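Local coordinates for protein hypothetical oxidoreductase (Sinorhizobium meliloti, PDB 3RH7) that probably acts as an NADPH-dependent flavin (riboflavin) reductase and binds flavin mononucleotide in a split-barrel domain, at residues L62-A67 / G80-N85; C130-I135 / V142-R147. All blocks are in the same frame, centred on the assembly; numbering follows the deposited sequence.

Interaction 1 (L62-A67 / G80-N85). With FMN (flavin mononucleotide), chain G.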
# COMPACT_ATOMS: atom_id res chain seq x y z
N LEU A 62 -0.87 10.90 15.79
CA LEU A 62 -0.37 9.71 15.11
C LEU A 62 -0.58 8.47 16.01
O LEU A 62 -0.71 8.60 17.24
CB LEU A 62 1.09 10.05 14.89
CG LEU A 62 2.01 9.16 14.22
CD1 LEU A 62 2.95 9.99 13.37
CD2 LEU A 62 2.77 8.36 15.27
N LEU A 63 -0.63 7.28 15.39
CA LEU A 63 -0.94 6.01 16.07
C LEU A 63 -0.03 4.88 15.60
O LEU A 63 0.32 4.83 14.42
CB LEU A 63 -2.38 5.68 15.68
CG LEU A 63 -3.13 4.57 16.34
CD1 LEU A 63 -4.53 5.00 16.56
CD2 LEU A 63 -3.14 3.34 15.49
N VAL A 64 0.29 3.94 16.49
CA VAL A 64 1.09 2.76 16.14
C VAL A 64 0.79 1.68 17.19
O VAL A 64 0.50 2.02 18.34
CB VAL A 64 2.61 3.04 15.94
CG1 VAL A 64 3.36 3.20 17.25
CG2 VAL A 64 3.26 1.97 15.07
N CYS A 65 0.79 0.40 16.78
CA CYS A 65 0.44 -0.65 17.73
C CYS A 65 1.64 -1.55 18.03
O CYS A 65 2.34 -1.97 17.10
CB CYS A 65 -0.75 -1.46 17.25
SG CYS A 65 -2.15 -0.44 16.70
N LEU A 66 1.86 -1.83 19.32
CA LEU A 66 2.96 -2.65 19.81
C LEU A 66 2.45 -3.87 20.52
O LEU A 66 1.61 -3.74 21.42
CB LEU A 66 3.86 -1.83 20.74
CG LEU A 66 4.92 -2.59 21.52
CD1 LEU A 66 6.04 -3.04 20.61
CD2 LEU A 66 5.46 -1.75 22.65
N ALA A 67 2.97 -5.06 20.15
CA ALA A 67 2.59 -6.35 20.76
C ALA A 67 3.02 -6.42 22.22
O ALA A 67 4.12 -6.00 22.57
CB ALA A 67 3.20 -7.50 19.98
N GLY A 80 9.11 8.32 26.91
CA GLY A 80 8.20 9.46 26.82
C GLY A 80 8.05 9.99 25.42
O GLY A 80 6.99 10.50 25.04
N ARG A 81 9.13 9.86 24.65
CA ARG A 81 9.23 10.32 23.28
C ARG A 81 9.60 9.16 22.38
O ARG A 81 10.34 8.25 22.79
CB ARG A 81 10.27 11.45 23.17
CG ARG A 81 9.84 12.69 23.93
CD ARG A 81 10.83 13.83 23.84
NE ARG A 81 10.22 15.10 24.27
CZ ARG A 81 9.51 15.90 23.48
NH1 ARG A 81 9.29 15.57 22.21
NH2 ARG A 81 9.00 17.03 23.96
N PHE A 82 9.07 9.16 21.16
CA PHE A 82 9.39 8.15 20.16
C PHE A 82 9.40 8.78 18.75
O PHE A 82 8.99 9.92 18.60
CB PHE A 82 8.44 6.96 20.26
CG PHE A 82 7.02 7.22 19.85
CD1 PHE A 82 6.11 7.74 20.75
CD2 PHE A 82 6.59 6.89 18.57
CE1 PHE A 82 4.78 7.97 20.37
CE2 PHE A 82 5.27 7.13 18.19
CZ PHE A 82 4.37 7.65 19.09
N ALA A 83 9.88 8.04 17.75
CA ALA A 83 9.90 8.53 16.38
C ALA A 83 9.39 7.46 15.42
O ALA A 83 9.63 6.28 15.63
CB ALA A 83 11.29 8.97 15.98
N ILE A 84 8.71 7.89 14.37
CA ILE A 84 8.21 6.97 13.36
C ILE A 84 9.01 7.17 12.07
O ILE A 84 8.95 8.25 11.48
CB ILE A 84 6.68 7.17 13.16
CG1 ILE A 84 5.89 6.64 14.37
CG2 ILE A 84 6.19 6.59 11.84
CD1 ILE A 84 5.75 5.17 14.52
N ASN A 85 9.77 6.14 11.63
CA ASN A 85 10.53 6.25 10.38
C ASN A 85 9.80 5.48 9.26
O ASN A 85 9.81 4.23 9.28
CB ASN A 85 11.97 5.74 10.54
CG ASN A 85 12.86 6.61 11.37
OD1 ASN A 85 13.46 7.55 10.86
ND2 ASN A 85 13.02 6.28 12.63
N1 FMN G . 5.26 -5.84 15.72
C2 FMN G . 4.41 -5.09 16.52
O2 FMN G . 4.47 -5.22 17.76
N3 FMN G . 3.57 -4.16 15.93
C4 FMN G . 3.42 -3.92 14.55
O4 FMN G . 2.67 -3.08 14.04
C4A FMN G . 4.31 -4.80 13.67
N5 FMN G . 4.25 -4.66 12.35
C5A FMN G . 5.15 -5.40 11.55
C6 FMN G . 5.06 -5.18 10.13
C7 FMN G . 5.94 -5.81 9.21
C7M FMN G . 5.82 -5.54 7.74
C8 FMN G . 6.92 -6.69 9.73
C8M FMN G . 7.84 -7.37 8.81
C9 FMN G . 7.02 -6.96 11.15
C9A FMN G . 6.15 -6.34 12.11
N10 FMN G . 6.21 -6.54 13.56
C10 FMN G . 5.30 -5.78 14.37
C1' FMN G . 7.22 -7.49 14.16
C2' FMN G . 8.29 -6.74 15.06
O2' FMN G . 9.10 -5.76 14.41
C3' FMN G . 9.26 -7.52 15.99
O3' FMN G . 9.45 -8.90 15.65
C4' FMN G . 9.10 -7.22 17.52
O4' FMN G . 7.74 -6.91 18.00
C5' FMN G . 10.09 -6.15 17.91
O5' FMN G . 11.20 -6.90 18.38
P FMN G . 11.38 -7.04 20.01
O1P FMN G . 10.91 -5.57 20.42
O2P FMN G . 12.89 -7.35 20.32
O3P FMN G . 10.61 -8.26 20.58

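Interaction 2 (C130-I135 / V142-R147)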
# COMPACT_ATOMS: atom_id res chain seq x y z
N CYS A 130 7.84 12.25 17.95
CA CYS A 130 6.63 12.26 18.76
C CYS A 130 6.92 12.36 20.25
O CYS A 130 8.06 12.29 20.71
CB CYS A 130 5.78 11.03 18.45
SG CYS A 130 5.04 11.03 16.79
N SER A 131 5.85 12.63 20.97
CA SER A 131 5.72 12.68 22.40
C SER A 131 4.51 11.83 22.69
O SER A 131 3.48 12.03 22.04
CB SER A 131 5.57 14.11 22.88
OG SER A 131 4.28 14.63 22.61
N MSE A 132 4.64 10.85 23.59
CA MSE A 132 3.54 9.97 23.92
C MSE A 132 2.42 10.69 24.63
O MSE A 132 2.66 11.39 25.62
CB MSE A 132 4.00 8.81 24.76
CG MSE A 132 4.03 7.55 23.97
SE MSE A 132 4.99 6.16 24.91
CE MSE A 132 6.23 5.61 23.58
N GLN A 133 1.21 10.57 24.08
CA GLN A 133 0.01 11.16 24.64
C GLN A 133 -0.59 10.11 25.54
O GLN A 133 -0.61 10.28 26.76
CB GLN A 133 -0.96 11.61 23.54
CG GLN A 133 -0.60 12.95 22.92
CD GLN A 133 -1.54 14.08 23.30
OE1 GLN A 133 -1.10 15.22 23.50
NE2 GLN A 133 -2.85 13.81 23.35
N ASP A 134 -0.98 8.97 24.96
CA ASP A 134 -1.61 7.90 25.71
C ASP A 134 -1.19 6.53 25.16
O ASP A 134 -0.71 6.43 24.04
CB ASP A 134 -3.14 8.07 25.65
CG ASP A 134 -3.95 7.29 26.69
OD1 ASP A 134 -3.45 7.10 27.82
OD2 ASP A 134 -5.13 6.94 26.39
N ILE A 135 -1.33 5.49 25.99
CA ILE A 135 -1.12 4.08 25.68
C ILE A 135 -2.45 3.39 26.01
O ILE A 135 -2.88 3.39 27.18
CB ILE A 135 0.11 3.44 26.38
CG1 ILE A 135 1.39 4.17 25.98
CG2 ILE A 135 0.21 1.94 26.03
CD1 ILE A 135 2.54 4.03 26.96
N VAL A 142 -0.92 -2.97 22.33
CA VAL A 142 -1.21 -1.68 22.95
C VAL A 142 -1.16 -0.63 21.85
O VAL A 142 -0.33 -0.73 20.93
CB VAL A 142 -0.33 -1.29 24.18
CG1 VAL A 142 -0.55 -2.25 25.34
CG2 VAL A 142 1.15 -1.17 23.81
N ILE A 143 -2.08 0.33 21.91
CA ILE A 143 -2.16 1.41 20.93
C ILE A 143 -1.36 2.60 21.49
O ILE A 143 -1.73 3.15 22.53
CB ILE A 143 -3.63 1.78 20.58
CG1 ILE A 143 -4.41 0.56 20.03
CG2 ILE A 143 -3.71 2.97 19.63
CD1 ILE A 143 -5.86 0.69 20.07
N ILE A 144 -0.26 2.96 20.83
CA ILE A 144 0.54 4.09 21.25
C ILE A 144 0.13 5.32 20.42
O ILE A 144 0.15 5.28 19.17
CB ILE A 144 2.05 3.78 21.17
CG1 ILE A 144 2.41 2.62 22.10
CG2 ILE A 144 2.88 5.02 21.52
CD1 ILE A 144 3.71 1.85 21.72
N ILE A 145 -0.28 6.40 21.12
CA ILE A 145 -0.69 7.65 20.49
C ILE A 145 0.39 8.69 20.76
O ILE A 145 0.76 8.91 21.92
CB ILE A 145 -2.09 8.11 20.94
CG1 ILE A 145 -3.14 7.06 20.52
CG2 ILE A 145 -2.40 9.50 20.37
CD1 ILE A 145 -4.49 7.29 21.01
N GLY A 146 0.88 9.32 19.68
CA GLY A 146 1.91 10.34 19.77
C GLY A 146 1.50 11.65 19.15
O GLY A 146 0.73 11.69 18.18
N ARG A 147 2.01 12.75 19.74
CA ARG A 147 1.79 14.09 19.23
C ARG A 147 3.04 14.46 18.45
O ARG A 147 4.14 14.42 19.02
CB ARG A 147 1.48 15.09 20.35
CG ARG A 147 0.79 16.36 19.85
CD ARG A 147 1.03 17.54 20.78
NE ARG A 147 0.27 18.74 20.40
CZ ARG A 147 0.65 19.63 19.48
NH1 ARG A 147 1.79 19.48 18.82
NH2 ARG A 147 -0.12 20.68 19.21

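Interaction 1 (L62-A67 / G80-N85)
Leu62 and Val64 of strand 61-67 meet Phe82 and Ile84 of strand 81-86 inside the FMN-binding split barrel. The two segments do not pair as neighbouring strands. Their axes pass 9.5 Å apart at 91°, and they meet through side chains, with no backbone hydrogen bond between them. The closer packing is at Leu62. Its CD2 lies 3.7 Å from CG1 of Ile84, and the two side chains run past one another, pointing opposite ways. The same methyl sits 4.0 Å from CE2 of Phe82 and meets the ring obliquely. With CG trans to the backbone N (chi1 -179°), the CD2 methyl is carried to both partners. Val64 and Ile84 meet tip to tip, with CB of Val64 4.1 Å from CD1 of Ile84. The packing is looser between CG1 of Val64 and CE2 of Phe82, at 4.5 Å. Val35 and Phe52 of adjoining strands close round the cluster, and Phe25 of the second subunit packs on Leu62. The solvent side lies at the start of 80-85, where Gly80 and Arg81 are exposed. The far end of 62-67 leaves the cluster and meets the flavin. FMN N3 donates to Cys65 O at 2.8 Å, and Ala67 N donates to FMN O2 at 2.8 Å. The contact with 80-85 is thus purely apolar, while main-chain atoms of Cys65 and Ala67 bind the flavin pyrimidine.

Interaction 2 (C130-I135 / V142-R147)
Met132 and Ile144 touch on one face of a beta hairpin formed by strands 126-138 and 141-153 of the split barrel. Met132, a selenomethionine here, crosses Ile144 at a slant. Its CG lies 3.7 Å from CG2 of Ile144. The chain then bends at its third torsion and keeps CE near the same methyl, at 4.0 Å. Phe82 and Met76 also pack on Met132. Further along this face, Ile135 lies across Val142, with Ile135 CG2 3.8 Å from Val142 CB. With chi1 -59°, CG1 of Ile135 stands beside the backbone N and CG2 opposite it, directed at Val142.

Gln133 and Arg147 form a more exposed pair. They touch through their aliphatic parts, with Gln133 CG 3.9 Å from Arg147 CB. Beyond that contact the amide and guanidinium planes stand 52° apart.

A classic beta bulge lies between the apolar pairs. Gln133 and Asp134 both face Ile145. Gln133 N donates to Ile145 O at 2.8 Å, and Ile145 N donates to Asp134 O at 3.0 Å. The extra residue shifts the pairing by one, and the CB of Gln133 points toward the partner strand. Before the bulge, Arg147 N gives a nearly straight bond to Ser131 O, and Met132 and Gly146 form a non-hydrogen-bonded antiparallel pair.

Ile143 and Ile145 pack on Ile145 and Ile143 of the second subunit, so 142-147 serves the hairpin and the dimer interface together. Past the bulge, CA of Ile135 makes a CA-H...O contact of 3.3 Å with Ile143 O.

Interactions 1 and 2 have centres 6 Å apart and belong to one curled antiparallel sheet. Strand 61-67 adjoins 141-153, and strand 81-86 adjoins 126-138. Each junction has a probable backbone hydrogen bond: Val64 O to Ile144 N at 2.8 Å, and Phe82 O to Cys130 N at 2.7 Å. The hairpin of interaction 2 therefore bridges the two strands that interaction 1 brings together by side chains alone. Phe82 joins both contacts, with its CD1 3.5 Å from Met132 CE. Segment 62-67 bonds FMN through Cys65 and Ala67, beyond its packed residues. Interaction 2 is a step removed: the Ile144 side chain is about 4 Å from that of Leu66, an FMN-binding residue, and the Val142 side chain about 8 Å from FMN.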